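Local coordinates for protein chitinase (PDB 5GZT) that probably hydrolyses internal beta-1,4 linkages between N-acetylglucosamine units of chitin and chitodextrins, acting as an endochitinase, at residues D194-W206 and V235-A249. Residues are numbered along the deposited sequence; the frame is centred on the assembly and turned at random.
Sequences DRQLVLKFNAYGW and VSAPEVTFTSDKGLA
Phe201 and Val240 meet through their first torsions: chi1 of 52° sets Phe201 CG between its own backbone N and carbonyl carbon, and chi1 of 39° puts Val240 CG1 in the equivalent place. The methyl comes to lie over one ring face, offset toward the rim, a CH-pi contact of 3.6 Å from Val240 CG1 to the Phe201 ring centroid. Ala203 CB touches the same methyl. Farther along this face Leu199 CD1 packs beside Phe242 CD2 at 3.9 Å, the two side chains pointing the same way. Val257 and Tyr255 of strand 251-261 meet Phe201 and Leu199, so this buried face packs against that strand. On the other face Val198, Lys200 and Asn202 pair with Thr243, Thr241 and Glu239; Thr241 CG2 presses tightly on Lys200 CG. Paired backbone bonds join Leu199 with Phe242 and Phe201 with Val240, and Ala203 N to Pro238 O extends the ladder. At its other end Ser244 grips Leu197 twice: its N donates to Leu197 O, and its OG accepts a nearly straight bond from Leu197 N (3.0 Å, 167°) and donates to Asp245 O at 2.6 Å. Beyond it the Arg195 chain bends at chi3, bringing Gly247 CA over one guanidinium face, toward its rim, while NH1 reaches Leu248 O (2.9 Å) from above the carbonyl plane. Leu248 N returns a bond to Arg195 O, and Gly247 N binds Asp194 O at 2.8 Å. Asp194 OD2 makes a long salt bridge to Lys246 NZ (3.9 Å), while Asp194 OD1 is hydrogen-bonded to Ser646 OG. Strands 197-203 and 239-243 form the antiparallel centre of a four-stranded sheet flanked by 184-191 and 233-235, whose apolar face packs on strands 251-261 and 264-284, consistent with a beta-sandwich.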
ATOM      1  N   ASP B 194       0.513  11.667  10.521  1.00 43.30           N
ATOM      2  CA  ASP B 194      -0.695  11.415  11.297  1.00 42.93           C
ATOM      3  C   ASP B 194      -1.970  11.284  10.443  1.00 41.49           C
ATOM      4  O   ASP B 194      -3.049  11.028  10.978  1.00 40.75           O
ATOM      5  CB  ASP B 194      -0.900  12.552  12.331  1.00 48.03           C
ATOM      6  CG  ASP B 194       0.048  12.452  13.544  1.00 51.19           C
ATOM      7  OD1 ASP B 194       0.421  11.321  13.973  1.00 50.78           O
ATOM      8  OD2 ASP B 194       0.384  13.538  14.092  1.00 53.23           O
ATOM      9  N   ARG B 195      -1.851  11.501   9.146  1.00 36.46           N
ATOM     10  CA  ARG B 195      -2.940  11.351   8.233  1.00 40.94           C
ATOM     11  C   ARG B 195      -4.029  12.406   8.438  1.00 44.29           C
ATOM     12  O   ARG B 195      -5.243  12.142   8.343  1.00 43.47           O
ATOM     13  CB  ARG B 195      -3.409   9.879   8.222  1.00 40.81           C
ATOM     14  CG  ARG B 195      -2.308   9.016   7.616  1.00 38.39           C
ATOM     15  CD  ARG B 195      -2.756   7.617   7.495  1.00 37.54           C
ATOM     16  NE  ARG B 195      -2.824   7.079   8.834  1.00 35.49           N
ATOM     17  CZ  ARG B 195      -3.875   6.552   9.411  1.00 36.55           C
ATOM     18  NH1 ARG B 195      -5.049   6.471   8.798  1.00 45.47           N
ATOM     19  NH2 ARG B 195      -3.733   6.097  10.647  1.00 38.06           N
ATOM     20  N   GLN B 196      -3.548  13.625   8.678  1.00 46.77           N
ATOM     21  CA  GLN B 196      -4.358  14.817   8.469  1.00 52.00           C
ATOM     22  C   GLN B 196      -4.257  15.351   7.069  1.00 51.20           C
ATOM     23  O   GLN B 196      -3.214  15.306   6.440  1.00 57.90           O
ATOM     24  CB  GLN B 196      -3.940  15.933   9.385  1.00 55.46           C
ATOM     25  CG  GLN B 196      -4.241  15.605  10.815  1.00 56.97           C
ATOM     26  CD  GLN B 196      -3.862  16.754  11.699  1.00 58.42           C
ATOM     27  OE1 GLN B 196      -2.734  17.216  11.657  1.00 60.12           O
ATOM     28  NE2 GLN B 196      -4.804  17.232  12.487  1.00 54.23           N
ATOM     29  N   LEU B 197      -5.389  15.847   6.605  1.00 52.67           N
ATOM     30  CA  LEU B 197      -5.508  16.585   5.389  1.00 51.14           C
ATOM     31  C   LEU B 197      -5.546  18.095   5.730  1.00 54.85           C
ATOM     32  O   LEU B 197      -6.288  18.526   6.628  1.00 53.07           O
ATOM     33  CB  LEU B 197      -6.783  16.149   4.690  1.00 49.27           C
ATOM     34  CG  LEU B 197      -7.011  16.677   3.288  1.00 53.38           C
ATOM     35  CD1 LEU B 197      -5.776  16.575   2.443  1.00 57.24           C
ATOM     36  CD2 LEU B 197      -8.158  15.944   2.606  1.00 55.05           C
ATOM     37  N   VAL B 198      -4.702  18.866   5.045  1.00 52.65           N
ATOM     38  CA  VAL B 198      -4.573  20.277   5.275  1.00 54.88           C
ATOM     39  C   VAL B 198      -4.884  20.932   3.943  1.00 61.45           C
ATOM     40  O   VAL B 198      -4.212  20.631   2.948  1.00 56.25           O
ATOM     41  CB  VAL B 198      -3.170  20.662   5.795  1.00 54.58           C
ATOM     42  CG1 VAL B 198      -3.001  22.177   5.864  1.00 52.69           C
ATOM     43  CG2 VAL B 198      -2.961  20.093   7.194  1.00 55.91           C
ATOM     44  N   LEU B 199      -5.915  21.799   3.938  1.00 62.88           N
ATOM     45  CA  LEU B 199      -6.337  22.548   2.738  1.00 60.89           C
ATOM     46  C   LEU B 199      -6.107  24.029   2.917  1.00 62.84           C
ATOM     47  O   LEU B 199      -6.719  24.638   3.800  1.00 62.37           O
ATOM     48  CB  LEU B 199      -7.804  22.316   2.482  1.00 57.93           C
ATOM     49  CG  LEU B 199      -8.086  20.888   2.094  1.00 65.45           C
ATOM     50  CD1 LEU B 199      -9.569  20.567   2.186  1.00 69.27           C
ATOM     51  CD2 LEU B 199      -7.544  20.629   0.691  1.00 68.12           C
ATOM     52  N   LYS B 200      -5.219  24.589   2.098  1.00 64.95           N
ATOM     53  CA  LYS B 200      -4.973  26.018   2.074  1.00 67.87           C
ATOM     54  C   LYS B 200      -5.553  26.656   0.831  1.00 70.36           C
ATOM     55  O   LYS B 200      -5.320  26.173  -0.300  1.00 57.46           O
ATOM     56  CB  LYS B 200      -3.482  26.346   2.113  1.00 72.02           C
ATOM     57  CG  LYS B 200      -2.798  26.059   3.443  1.00 77.42           C
ATOM     58  CD  LYS B 200      -1.468  26.805   3.594  1.00 76.90           C
ATOM     59  CE  LYS B 200      -0.550  26.543   2.401  1.00 81.79           C
ATOM     60  NZ  LYS B 200       0.826  27.101   2.532  1.00 84.55           N
ATOM     61  N   PHE B 201      -6.265  27.769   1.069  1.00 67.07           N
ATOM     62  CA  PHE B 201      -6.881  28.596   0.021  1.00 69.75           C
ATOM     63  C   PHE B 201      -6.928  30.081   0.423  1.00 76.18           C
ATOM     64  O   PHE B 201      -7.055  30.424   1.621  1.00 70.51           O
ATOM     65  CB  PHE B 201      -8.290  28.084  -0.344  1.00 60.52           C
ATOM     66  CG  PHE B 201      -9.232  27.893   0.836  1.00 62.24           C
ATOM     67  CD1 PHE B 201      -9.133  26.781   1.669  1.00 64.33           C
ATOM     68  CD2 PHE B 201     -10.277  28.782   1.076  1.00 67.06           C
ATOM     69  CE1 PHE B 201     -10.031  26.578   2.737  1.00 66.68           C
ATOM     70  CE2 PHE B 201     -11.171  28.583   2.142  1.00 66.71           C
ATOM     71  CZ  PHE B 201     -11.046  27.485   2.980  1.00 66.12           C
ATOM     72  N   ASN B 202      -6.774  30.946  -0.587  1.00 83.75           N
ATOM     73  CA  ASN B 202      -7.053  32.397  -0.475  1.00 83.07           C
ATOM     74  C   ASN B 202      -8.552  32.638  -0.718  1.00 85.29           C
ATOM     75  O   ASN B 202      -9.054  32.326  -1.807  1.00 76.68           O
ATOM     76  CB  ASN B 202      -6.209  33.220  -1.468  1.00 80.58           C
ATOM     77  CG  ASN B 202      -4.730  33.311  -1.063  1.00 83.53           C
ATOM     78  OD1 ASN B 202      -4.385  33.567   0.109  1.00 86.52           O
ATOM     79  ND2 ASN B 202      -3.845  33.141  -2.042  1.00 82.30           N
ATOM     80  N   ALA B 203      -9.256  33.150   0.307  1.00 91.68           N
ATOM     81  CA  ALA B 203     -10.698  33.475   0.221  1.00 99.88           C
ATOM     82  C   ALA B 203     -10.907  34.994   0.201  1.00106.47           C
ATOM     83  O   ALA B 203     -10.936  35.649   1.249  1.00118.02           O
ATOM     84  CB  ALA B 203     -11.488  32.837   1.366  1.00 96.31           C
ATOM     85  N   TYR B 204     -11.046  35.539  -1.006  1.00106.64           N
ATOM     86  CA  TYR B 204     -11.424  36.933  -1.189  1.00 95.77           C
ATOM     87  C   TYR B 204     -12.891  37.080  -0.751  1.00 95.60           C
ATOM     88  O   TYR B 204     -13.715  36.159  -0.928  1.00 85.77           O
ATOM     89  CB  TYR B 204     -11.214  37.382  -2.636  1.00 98.51           C
ATOM     90  CG  TYR B 204      -9.817  37.106  -3.194  1.00109.24           C
ATOM     91  CD1 TYR B 204      -8.662  37.416  -2.454  1.00106.60           C
ATOM     92  CD2 TYR B 204      -9.654  36.537  -4.465  1.00111.22           C
ATOM     93  CE1 TYR B 204      -7.398  37.167  -2.962  1.00104.68           C
ATOM     94  CE2 TYR B 204      -8.396  36.284  -4.975  1.00111.73           C
ATOM     95  CZ  TYR B 204      -7.274  36.601  -4.223  1.00109.18           C
ATOM     96  OH  TYR B 204      -6.027  36.358  -4.731  1.00114.05           O
ATOM     97  N   GLY B 205     -13.193  38.224  -0.137  1.00 92.47           N
ATOM     98  CA  GLY B 205     -14.499  38.457   0.476  1.00 92.94           C
ATOM     99  C   GLY B 205     -14.746  37.558   1.670  1.00 84.59           C
ATOM    100  O   GLY B 205     -15.852  37.010   1.833  1.00 79.34           O
ATOM    101  N   TRP B 206     -13.712  37.395   2.497  1.00 83.23           N
ATOM    102  CA  TRP B 206     -13.831  36.578   3.691  1.00 88.43           C
ATOM    103  C   TRP B 206     -14.958  37.168   4.532  1.00 89.39           C
ATOM    104  O   TRP B 206     -14.813  38.276   5.048  1.00 81.27           O
ATOM    105  CB  TRP B 206     -12.512  36.530   4.507  1.00 88.70           C
ATOM    106  CG  TRP B 206     -12.645  35.670   5.761  1.00 85.90           C
ATOM    107  CD1 TRP B 206     -12.455  36.059   7.066  1.00 81.26           C
ATOM    108  CD2 TRP B 206     -13.054  34.298   5.808  1.00 85.49           C
ATOM    109  NE1 TRP B 206     -12.712  35.007   7.914  1.00 80.49           N
ATOM    110  CE2 TRP B 206     -13.067  33.914   7.167  1.00 85.98           C
ATOM    111  CE3 TRP B 206     -13.393  33.349   4.829  1.00 84.09           C
ATOM    112  CZ2 TRP B 206     -13.411  32.619   7.573  1.00 88.93           C
ATOM    113  CZ3 TRP B 206     -13.739  32.066   5.232  1.00 86.03           C
ATOM    114  CH2 TRP B 206     -13.745  31.710   6.596  1.00 81.25           C
ATOM    115  N   VAL B 235      -7.761  31.519   9.979  1.00 77.33           N
ATOM    116  CA  VAL B 235      -7.800  32.631   9.011  1.00 77.67           C
ATOM    117  C   VAL B 235      -6.614  33.582   9.221  1.00 73.69           C
ATOM    118  O   VAL B 235      -6.194  33.867  10.349  1.00 73.16           O
ATOM    119  CB  VAL B 235      -9.150  33.437   9.049  1.00 85.27           C
ATOM    120  CG1 VAL B 235     -10.347  32.506   9.221  1.00 86.72           C
ATOM    121  CG2 VAL B 235      -9.174  34.535  10.130  1.00 87.37           C
ATOM    122  N   SER B 236      -6.075  34.060   8.119  1.00 69.58           N
ATOM    123  CA  SER B 236      -5.147  35.169   8.124  1.00 68.34           C
ATOM    124  C   SER B 236      -5.778  36.205   7.184  1.00 82.84           C
ATOM    125  O   SER B 236      -7.010  36.403   7.270  1.00 75.16           O
ATOM    126  CB  SER B 236      -3.759  34.691   7.748  1.00 64.23           C
ATOM    127  OG  SER B 236      -2.950  34.760   8.895  1.00 65.09           O
ATOM    128  N   ALA B 237      -4.999  36.878   6.327  1.00 89.35           N
ATOM    129  CA  ALA B 237      -5.554  37.928   5.466  1.00 92.41           C
ATOM    130  C   ALA B 237      -6.438  37.306   4.328  1.00 92.11           C
ATOM    131  O   ALA B 237      -7.596  36.969   4.613  1.00 82.41           O
ATOM    132  CB  ALA B 237      -4.449  38.883   4.989  1.00 95.89           C
ATOM    133  N   PRO B 238      -5.933  37.122   3.073  1.00 94.25           N
ATOM    134  CA  PRO B 238      -6.772  36.187   2.289  1.00 93.49           C
ATOM    135  C   PRO B 238      -6.566  34.686   2.704  1.00 88.18           C
ATOM    136  O   PRO B 238      -7.468  33.861   2.478  1.00 70.83           O
ATOM    137  CB  PRO B 238      -6.350  36.463   0.830  1.00 95.70           C
ATOM    138  CG  PRO B 238      -4.950  36.971   0.920  1.00 96.07           C
ATOM    139  CD  PRO B 238      -4.768  37.596   2.284  1.00 96.41           C
ATOM    140  N   GLU B 239      -5.424  34.361   3.331  1.00 84.40           N
ATOM    141  CA  GLU B 239      -5.045  32.971   3.675  1.00 84.52           C
ATOM    142  C   GLU B 239      -5.994  32.272   4.676  1.00 75.65           C
ATOM    143  O   GLU B 239      -6.162  32.734   5.797  1.00 74.95           O
ATOM    144  CB  GLU B 239      -3.603  32.948   4.241  1.00 95.23           C
ATOM    145  CG  GLU B 239      -2.493  32.912   3.190  1.00 99.90           C
ATOM    146  CD  GLU B 239      -2.096  31.491   2.817  1.00105.23           C
ATOM    147  OE1 GLU B 239      -1.445  30.819   3.647  1.00 95.07           O
ATOM    148  OE2 GLU B 239      -2.445  31.041   1.700  1.00115.27           O
ATOM    149  N   VAL B 240      -6.611  31.162   4.283  1.00 66.86           N
ATOM    150  CA  VAL B 240      -7.367  30.344   5.242  1.00 68.13           C
ATOM    151  C   VAL B 240      -6.976  28.904   5.030  1.00 66.67           C
ATOM    152  O   VAL B 240      -6.801  28.486   3.909  1.00 74.16           O
ATOM    153  CB  VAL B 240      -8.899  30.545   5.159  1.00 69.61           C
ATOM    154  CG1 VAL B 240      -9.351  30.691   3.731  1.00 78.33           C
ATOM    155  CG2 VAL B 240      -9.675  29.422   5.856  1.00 70.18           C
ATOM    156  N   THR B 241      -6.827  28.165   6.119  1.00 64.16           N
ATOM    157  CA  THR B 241      -6.287  26.804   6.084  1.00 63.04           C
ATOM    158  C   THR B 241      -7.216  25.855   6.867  1.00 57.51           C
ATOM    159  O   THR B 241      -7.448  26.055   8.068  1.00 57.61           O
ATOM    160  CB  THR B 241      -4.856  26.743   6.678  1.00 58.45           C
ATOM    161  OG1 THR B 241      -4.940  26.848   8.103  1.00 68.05           O
ATOM    162  CG2 THR B 241      -3.956  27.856   6.127  1.00 51.18           C
ATOM    163  N   PHE B 242      -7.774  24.855   6.189  1.00 50.00           N
ATOM    164  CA  PHE B 242      -8.609  23.892   6.868  1.00 53.89           C
ATOM    165  C   PHE B 242      -7.742  22.692   7.297  1.00 55.06           C
ATOM    166  O   PHE B 242      -6.839  22.287   6.559  1.00 53.00           O
ATOM    167  CB  PHE B 242      -9.762  23.471   5.976  1.00 53.05           C
ATOM    168  CG  PHE B 242     -10.493  22.281   6.489  1.00 56.08           C
ATOM    169  CD1 PHE B 242     -11.395  22.412   7.532  1.00 58.04           C
ATOM    170  CD2 PHE B 242     -10.240  21.019   5.965  1.00 57.74           C
ATOM    171  CE1 PHE B 242     -12.066  21.309   8.032  1.00 60.18           C
ATOM    172  CE2 PHE B 242     -10.897  19.915   6.464  1.00 57.43           C
ATOM    173  CZ  PHE B 242     -11.807  20.058   7.505  1.00 62.83           C
ATOM    174  N   THR B 243      -8.025  22.130   8.469  1.00 49.90           N
ATOM    175  CA  THR B 243      -7.232  21.036   8.993  1.00 47.79           C
ATOM    176  C   THR B 243      -8.132  19.974   9.569  1.00 49.28           C
ATOM    177  O   THR B 243      -8.738  20.189  10.600  1.00 51.53           O
ATOM    178  CB  THR B 243      -6.210  21.558  10.020  1.00 52.28           C
ATOM    179  OG1 THR B 243      -5.256  22.384   9.337  1.00 47.17           O
ATOM    180  CG2 THR B 243      -5.464  20.420  10.738  1.00 48.25           C
ATOM    181  N   SER B 244      -8.183  18.817   8.889  1.00 46.40           N
ATOM    182  CA  SER B 244      -9.027  17.673   9.236  1.00 41.23           C
ATOM    183  C   SER B 244      -8.586  17.066  10.501  1.00 37.07           C
ATOM    184  O   SER B 244      -7.534  17.399  11.022  1.00 40.35           O
ATOM    185  CB  SER B 244      -8.914  16.567   8.170  1.00 49.41           C
ATOM    186  OG  SER B 244      -7.748  15.759   8.412  1.00 49.55           O
ATOM    187  N   ASP B 245      -9.344  16.091  10.939  1.00 41.35           N
ATOM    188  CA  ASP B 245      -8.943  15.254  12.039  1.00 48.49           C
ATOM    189  C   ASP B 245      -7.829  14.335  11.571  1.00 48.17           C
ATOM    190  O   ASP B 245      -7.689  14.049  10.376  1.00 44.74           O
ATOM    191  CB  ASP B 245     -10.079  14.347  12.526  1.00 57.03           C
ATOM    192  CG  ASP B 245     -11.220  15.108  13.193  1.00 64.78           C
ATOM    193  OD1 ASP B 245     -10.967  16.098  13.922  1.00 69.19           O
ATOM    194  OD2 ASP B 245     -12.368  14.671  12.993  1.00 61.81           O
ATOM    195  N   LYS B 246      -7.076  13.848  12.553  1.00 48.85           N
ATOM    196  CA  LYS B 246      -6.027  12.847  12.326  1.00 48.03           C
ATOM    197  C   LYS B 246      -6.623  11.545  11.883  1.00 47.09           C
ATOM    198  O   LYS B 246      -7.790  11.243  12.187  1.00 46.23           O
ATOM    199  CB  LYS B 246      -5.262  12.575  13.608  1.00 48.97           C
ATOM    200  CG  LYS B 246      -4.383  13.750  13.940  1.00 57.87           C
ATOM    201  CD  LYS B 246      -3.770  13.652  15.314  1.00 60.17           C
ATOM    202  CE  LYS B 246      -2.970  14.928  15.528  1.00 66.44           C
ATOM    203  NZ  LYS B 246      -2.181  14.825  16.774  1.00 69.16           N
ATOM    204  N   GLY B 247      -5.803  10.748  11.200  1.00 42.65           N
ATOM    205  CA  GLY B 247      -6.139   9.351  10.953  1.00 39.20           C
ATOM    206  C   GLY B 247      -7.098   9.118   9.805  1.00 34.25           C
ATOM    207  O   GLY B 247      -7.863   8.165   9.835  1.00 39.80           O
ATOM    208  N   LEU B 248      -7.067   9.961   8.786  1.00 35.40           N
ATOM    209  CA  LEU B 248      -7.894   9.711   7.591  1.00 37.12           C
ATOM    210  C   LEU B 248      -7.349   8.535   6.796  1.00 37.94           C
ATOM    211  O   LEU B 248      -6.144   8.313   6.775  1.00 33.74           O
ATOM    212  CB  LEU B 248      -7.894  10.930   6.673  1.00 38.72           C
ATOM    213  CG  LEU B 248      -8.613  12.171   7.258  1.00 41.40           C
ATOM    214  CD1 LEU B 248      -8.775  13.227   6.184  1.00 44.87           C
ATOM    215  CD2 LEU B 248      -9.955  11.793   7.806  1.00 40.49           C
ATOM    216  N   ALA B 249      -8.233   7.855   6.077  1.00 38.39           N
ATOM    217  CA  ALA B 249      -7.852   6.733   5.225  1.00 41.01           C
ATOM    218  C   ALA B 249      -6.842   7.152   4.197  1.00 42.20           C
ATOM    219  O   ALA B 249      -6.965   8.223   3.560  1.00 37.78           O
ATOM    220  CB  ALA B 249      -9.052   6.123   4.523  1.00 42.53           C
TER